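Local coordinates for protein nicotinamide-nucleotide adenylyltransferase NadR family / Ribosylnicotinamide kinase (Lactococcus lactis subsp. cremoris, PDB 6GYE) that probably phosphorylates nicotinamide riboside through its ribosylnicotinamide kinase domain and adenylylates the resulting mononucleotide on the way to NAD+, at residues F23-Q31 / T169-F179. Numbering follows the deposited sequence.
Sequences FAPLHTGHQ and THINRVFRRHF. With NNR (Nicotinamide riboside), chain I; SO4 (sulfate ion), chain D; SO4 (sulfate ion), chain E.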
loop_
_atom_site.group_PDB
_atom_site.type_symbol
_atom_site.label_atom_id
_atom_site.label_comp_id
_atom_site.label_asym_id
_atom_site.label_seq_id
_atom_site.Cartn_x
_atom_site.Cartn_y
_atom_site.Cartn_z
ATOM N N PHE A 23 13.255 -7.476 1.560
ATOM C CA PHE A 23 11.970 -7.519 0.846
ATOM C C PHE A 23 11.092 -6.299 1.128
ATOM O O PHE A 23 9.939 -6.412 1.560
ATOM C CB PHE A 23 11.208 -8.800 1.186
ATOM C CG PHE A 23 11.968 -10.047 0.905
ATOM C CD1 PHE A 23 12.202 -10.444 -0.395
ATOM C CD2 PHE A 23 12.453 -10.830 1.947
ATOM C CE1 PHE A 23 12.906 -11.608 -0.663
ATOM C CE2 PHE A 23 13.130 -12.000 1.690
ATOM C CZ PHE A 23 13.360 -12.392 0.381
ATOM N N ALA A 24 11.650 -5.125 0.847
ATOM C CA ALA A 24 10.989 -3.836 1.049
ATOM C C ALA A 24 11.068 -3.015 -0.235
ATOM O O ALA A 24 11.712 -1.959 -0.270
ATOM C CB ALA A 24 11.628 -3.081 2.216
ATOM N N PRO A 25 10.386 -3.449 -1.309
ATOM C CA PRO A 25 9.463 -4.579 -1.425
ATOM C C PRO A 25 10.035 -5.821 -2.080
ATOM O O PRO A 25 11.100 -5.770 -2.674
ATOM C CB PRO A 25 8.377 -4.003 -2.320
ATOM C CG PRO A 25 9.194 -3.188 -3.319
ATOM C CD PRO A 25 10.376 -2.642 -2.544
ATOM N N LEU A 26 9.306 -6.929 -1.960
ATOM C CA LEU A 26 9.495 -8.072 -2.844
ATOM C C LEU A 26 9.221 -7.660 -4.288
ATOM O O LEU A 26 8.238 -6.966 -4.563
ATOM C CB LEU A 26 8.551 -9.198 -2.422
ATOM C CG LEU A 26 8.453 -10.449 -3.293
ATOM C CD1 LEU A 26 9.736 -11.242 -3.219
ATOM C CD2 LEU A 26 7.284 -11.301 -2.801
ATOM N N HIS A 27 10.089 -8.067 -5.217
ATOM C CA HIS A 27 9.862 -7.756 -6.628
ATOM C C HIS A 27 10.280 -8.942 -7.488
ATOM O O HIS A 27 10.745 -9.969 -6.984
ATOM C CB HIS A 27 10.572 -6.461 -7.053
ATOM C CG HIS A 27 12.060 -6.491 -6.889
ATOM N ND1 HIS A 27 12.891 -7.210 -7.725
ATOM C CD2 HIS A 27 12.869 -5.870 -5.996
ATOM C CE1 HIS A 27 14.147 -7.039 -7.346
ATOM N NE2 HIS A 27 14.162 -6.227 -6.304
ATOM N N THR A 28 10.095 -8.804 -8.807
ATOM C CA THR A 28 10.261 -9.960 -9.679
ATOM C C THR A 28 11.710 -10.431 -9.751
ATOM O O THR A 28 11.941 -11.610 -10.050
ATOM C CB THR A 28 9.725 -9.671 -11.096
ATOM O OG1 THR A 28 10.299 -8.488 -11.593
ATOM C CG2 THR A 28 8.236 -9.453 -11.080
ATOM N N GLY A 29 12.686 -9.551 -9.481
ATOM C CA GLY A 29 14.068 -10.007 -9.382
ATOM C C GLY A 29 14.248 -11.058 -8.298
ATOM O O GLY A 29 14.838 -12.115 -8.537
ATOM N N HIS A 30 13.729 -10.783 -7.088
ATOM C CA HIS A 30 13.674 -11.803 -6.042
ATOM C C HIS A 30 12.991 -13.060 -6.553
ATOM O O HIS A 30 13.484 -14.186 -6.362
ATOM C CB HIS A 30 12.908 -11.292 -4.817
ATOM C CG HIS A 30 13.558 -10.143 -4.109
ATOM N ND1 HIS A 30 12.941 -8.917 -3.968
ATOM C CD2 HIS A 30 14.734 -10.053 -3.443
ATOM C CE1 HIS A 30 13.730 -8.108 -3.281
ATOM N NE2 HIS A 30 14.821 -8.775 -2.947
ATOM N N GLN A 31 11.822 -12.881 -7.174
ATOM C CA GLN A 31 10.965 -14.023 -7.458
ATOM C C GLN A 31 11.610 -14.951 -8.470
ATOM O O GLN A 31 11.497 -16.174 -8.349
ATOM C CB GLN A 31 9.594 -13.532 -7.915
ATOM C CG GLN A 31 8.867 -12.860 -6.772
ATOM C CD GLN A 31 7.724 -11.945 -7.196
ATOM O OE1 GLN A 31 7.229 -11.162 -6.389
ATOM N NE2 GLN A 31 7.315 -12.027 -8.461
ATOM N N THR A 169 5.138 -2.746 -12.599
ATOM C CA THR A 169 4.826 -4.126 -12.956
ATOM C C THR A 169 5.756 -5.132 -12.281
ATOM O O THR A 169 5.397 -6.304 -12.173
ATOM C CB THR A 169 4.865 -4.329 -14.477
ATOM O OG1 THR A 169 6.167 -4.014 -14.976
ATOM C CG2 THR A 169 3.814 -3.490 -15.183
ATOM N N HIS A 170 6.916 -4.700 -11.792
ATOM C CA HIS A 170 7.845 -5.601 -11.127
ATOM C C HIS A 170 7.609 -5.727 -9.636
ATOM O O HIS A 170 8.167 -6.641 -9.023
ATOM C CB HIS A 170 9.291 -5.151 -11.381
ATOM C CG HIS A 170 9.671 -5.203 -12.826
ATOM N ND1 HIS A 170 10.633 -4.389 -13.377
ATOM C CD2 HIS A 170 9.184 -5.948 -13.845
ATOM C CE1 HIS A 170 10.733 -4.643 -14.669
ATOM N NE2 HIS A 170 9.865 -5.587 -14.978
ATOM N N ILE A 171 6.805 -4.840 -9.048
ATOM C CA ILE A 171 6.463 -4.936 -7.634
ATOM C C ILE A 171 5.512 -6.108 -7.418
ATOM O O ILE A 171 4.526 -6.265 -8.146
ATOM C CB ILE A 171 5.819 -3.631 -7.148
ATOM C CG1 ILE A 171 6.696 -2.434 -7.494
ATOM C CG2 ILE A 171 5.536 -3.697 -5.642
ATOM C CD1 ILE A 171 6.035 -1.105 -7.131
ATOM N N ASN A 172 5.794 -6.928 -6.409
ATOM C CA ASN A 172 4.872 -8.001 -6.059
ATOM C C ASN A 172 3.519 -7.416 -5.642
ATOM O O ASN A 172 3.457 -6.435 -4.896
ATOM C CB ASN A 172 5.453 -8.858 -4.934
ATOM C CG ASN A 172 4.512 -10.000 -4.521
ATOM O OD1 ASN A 172 3.592 -9.817 -3.712
ATOM N ND2 ASN A 172 4.731 -11.176 -5.098
ATOM N N ARG A 173 2.428 -8.051 -6.106
ATOM C CA ARG A 173 1.096 -7.443 -5.988
ATOM C C ARG A 173 0.693 -7.151 -4.543
ATOM O O ARG A 173 0.053 -6.125 -4.279
ATOM C CB ARG A 173 0.055 -8.336 -6.665
ATOM C CG ARG A 173 0.202 -8.312 -8.190
ATOM C CD ARG A 173 -0.802 -9.210 -8.873
ATOM N NE ARG A 173 -0.475 -9.361 -10.290
ATOM C CZ ARG A 173 -0.881 -8.523 -11.246
ATOM N NH1 ARG A 173 -1.634 -7.464 -10.940
ATOM N NH2 ARG A 173 -0.536 -8.737 -12.512
ATOM N N VAL A 174 1.104 -7.993 -3.594
ATOM C CA VAL A 174 0.784 -7.750 -2.187
ATOM C C VAL A 174 1.364 -6.429 -1.697
ATOM O O VAL A 174 0.820 -5.801 -0.782
ATOM C CB VAL A 174 1.269 -8.933 -1.329
ATOM C CG1 VAL A 174 0.878 -8.721 0.121
ATOM C CG2 VAL A 174 0.650 -10.229 -1.852
ATOM N N PHE A 175 2.459 -5.975 -2.294
ATOM C CA PHE A 175 3.073 -4.730 -1.861
ATOM C C PHE A 175 2.527 -3.507 -2.586
ATOM O O PHE A 175 2.898 -2.386 -2.220
ATOM C CB PHE A 175 4.605 -4.784 -2.063
ATOM C CG PHE A 175 5.327 -5.651 -1.060
ATOM C CD1 PHE A 175 5.354 -7.032 -1.200
ATOM C CD2 PHE A 175 5.951 -5.081 0.046
ATOM C CE1 PHE A 175 6.000 -7.831 -0.261
ATOM C CE2 PHE A 175 6.609 -5.870 0.990
ATOM C CZ PHE A 175 6.638 -7.244 0.834
ATOM N N ARG A 176 1.646 -3.679 -3.584
ATOM C CA ARG A 176 1.349 -2.567 -4.491
ATOM C C ARG A 176 0.525 -1.472 -3.822
ATOM O O ARG A 176 0.701 -0.285 -4.128
ATOM C CB ARG A 176 0.668 -3.071 -5.762
ATOM C CG ARG A 176 1.694 -3.687 -6.726
ATOM C CD ARG A 176 1.070 -4.195 -8.022
ATOM N NE ARG A 176 2.035 -4.965 -8.806
ATOM C CZ ARG A 176 1.834 -5.348 -10.068
ATOM N NH1 ARG A 176 0.706 -5.028 -10.706
ATOM N NH2 ARG A 176 2.755 -6.066 -10.695
ATOM N N ARG A 177 -0.388 -1.846 -2.929
ATOM C CA ARG A 177 -1.226 -0.852 -2.265
ATOM C C ARG A 177 -0.380 0.186 -1.543
ATOM O O ARG A 177 -0.648 1.394 -1.630
ATOM C CB ARG A 177 -2.186 -1.553 -1.299
ATOM C CG ARG A 177 -2.698 -0.671 -0.180
ATOM C CD ARG A 177 -3.666 -1.431 0.709
ATOM N NE ARG A 177 -3.025 -2.206 1.770
ATOM C CZ ARG A 177 -2.803 -3.523 1.718
ATOM N NH1 ARG A 177 -3.165 -4.234 0.642
ATOM N NH2 ARG A 177 -2.217 -4.131 2.749
ATOM N N HIS A 178 0.680 -0.272 -0.865
ATOM C CA HIS A 178 1.540 0.626 -0.102
ATOM C C HIS A 178 2.160 1.700 -0.986
ATOM O O HIS A 178 2.341 2.845 -0.544
ATOM C CB HIS A 178 2.634 -0.177 0.598
ATOM C CG HIS A 178 3.587 0.662 1.388
ATOM N ND1 HIS A 178 3.327 1.063 2.682
ATOM C CD2 HIS A 178 4.797 1.184 1.067
ATOM C CE1 HIS A 178 4.339 1.791 3.125
ATOM N NE2 HIS A 178 5.240 1.884 2.164
ATOM N N PHE A 179 2.519 1.351 -2.222
ATOM C CA PHE A 179 3.243 2.280 -3.093
ATOM C C PHE A 179 2.325 3.062 -4.014
ATOM O O PHE A 179 2.807 3.831 -4.852
ATOM C CB PHE A 179 4.282 1.535 -3.928
ATOM C CG PHE A 179 5.437 1.033 -3.127
ATOM C CD1 PHE A 179 6.432 1.895 -2.713
ATOM C CD2 PHE A 179 5.507 -0.295 -2.753
ATOM C CE1 PHE A 179 7.491 1.429 -1.954
ATOM C CE2 PHE A 179 6.560 -0.761 -1.992
ATOM C CZ PHE A 179 7.549 0.092 -1.594
HETATM O O2R NNR I . -7.490 -0.751 1.364
HETATM C C2R NNR I . -6.451 0.150 1.769
HETATM C C3R NNR I . -5.466 -0.484 2.743
HETATM O O3R NNR I . -5.795 -1.844 3.057
HETATM C C4R NNR I . -5.517 0.361 4.006
HETATM C C5R NNR I . -4.153 0.955 4.329
HETATM O O5R NNR I . -4.255 1.777 5.497
HETATM O O4R NNR I . -6.464 1.412 3.796
HETATM C C1R NNR I . -7.057 1.341 2.497
HETATM N N1 NNR I . -6.772 2.570 1.754
HETATM C C2 NNR I . -7.718 3.513 1.649
HETATM C C6 NNR I . -5.569 2.736 1.188
HETATM C C5 NNR I . -5.272 3.894 0.477
HETATM C C4 NNR I . -6.235 4.885 0.354
HETATM C C3 NNR I . -7.473 4.689 0.950
HETATM C C7 NNR I . -8.539 5.737 0.839
HETATM O O7 NNR I . -9.710 5.415 0.956
HETATM N N7 NNR I . -8.178 7.000 0.613
HETATM S S SO4 D . 0.147 -0.775 3.695
HETATM O O1 SO4 D . 0.591 -1.875 2.858
HETATM O O2 SO4 D . -1.100 -1.165 4.357
HETATM O O3 SO4 D . 1.134 -0.472 4.721
HETATM O O4 SO4 D . -0.045 0.424 2.880
HETATM S S SO4 E . 16.719 -6.789 -0.491
HETATM O O1 SO4 E . 16.922 -7.710 -1.604
HETATM O O2 SO4 E . 15.398 -6.154 -0.570
HETATM O O3 SO4 E . 16.858 -7.597 0.714
HETATM O O4 SO4 E . 17.707 -5.712 -0.497
#
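His27 and Ile171 meet in a single backbone bridge, where Asn172 N donates to Leu26 O at 3.1 Å and Thr28 N to His170 O at 2.9 Å. Beside it, Asn172 works in two directions. Its CG lies anti to the backbone N (chi1 180°), which carries the amide across to Gln31: Asn172 ND2 donates to Gln31 OE1 over 2.8 Å, approaching from above the Gln31 carbonyl plane, with the two amides almost perpendicular (88°). Asn172 OD1 meanwhile accepts from Val174 N, closing an Asx turn, and Leu26 CD2 packs 3.4 Å from Asn172 ND2. With an alanine here, Gln31 OE1 would probably lose this donor and the turn its side-chain acceptor.

The HTGH sequence of residues 27-30 fits the HIGH-type motif of nucleotidylyltransferases, here at the start of helix 28-40, which follows strand 15-21 in the chain. His27 is the N-cap, its ND1 accepting from Gly29 N, and His30 ND1 accepts from His27 N in its own ring plane, completing a capping box. On its other nitrogen, His30 NE2 donates to a sulfate O1 at 2.7 Å, nearly straight (176°); Thr22 and Arg150 also bind that ion.

Closer to the kinase domain, the Phe175 ring lies with one face against the chain at Pro25 and Leu26, Leu26 N over its centre, and Tyr69 meets it edge-to-face. Pro25, preceded by a cis peptide, reaches Phe175 CD2 with CB at 3.6 Å and also touches Phe179 CE2. Past Phe175, the linking segment 169-179 carries Arg177 into the nicotinamide riboside pocket.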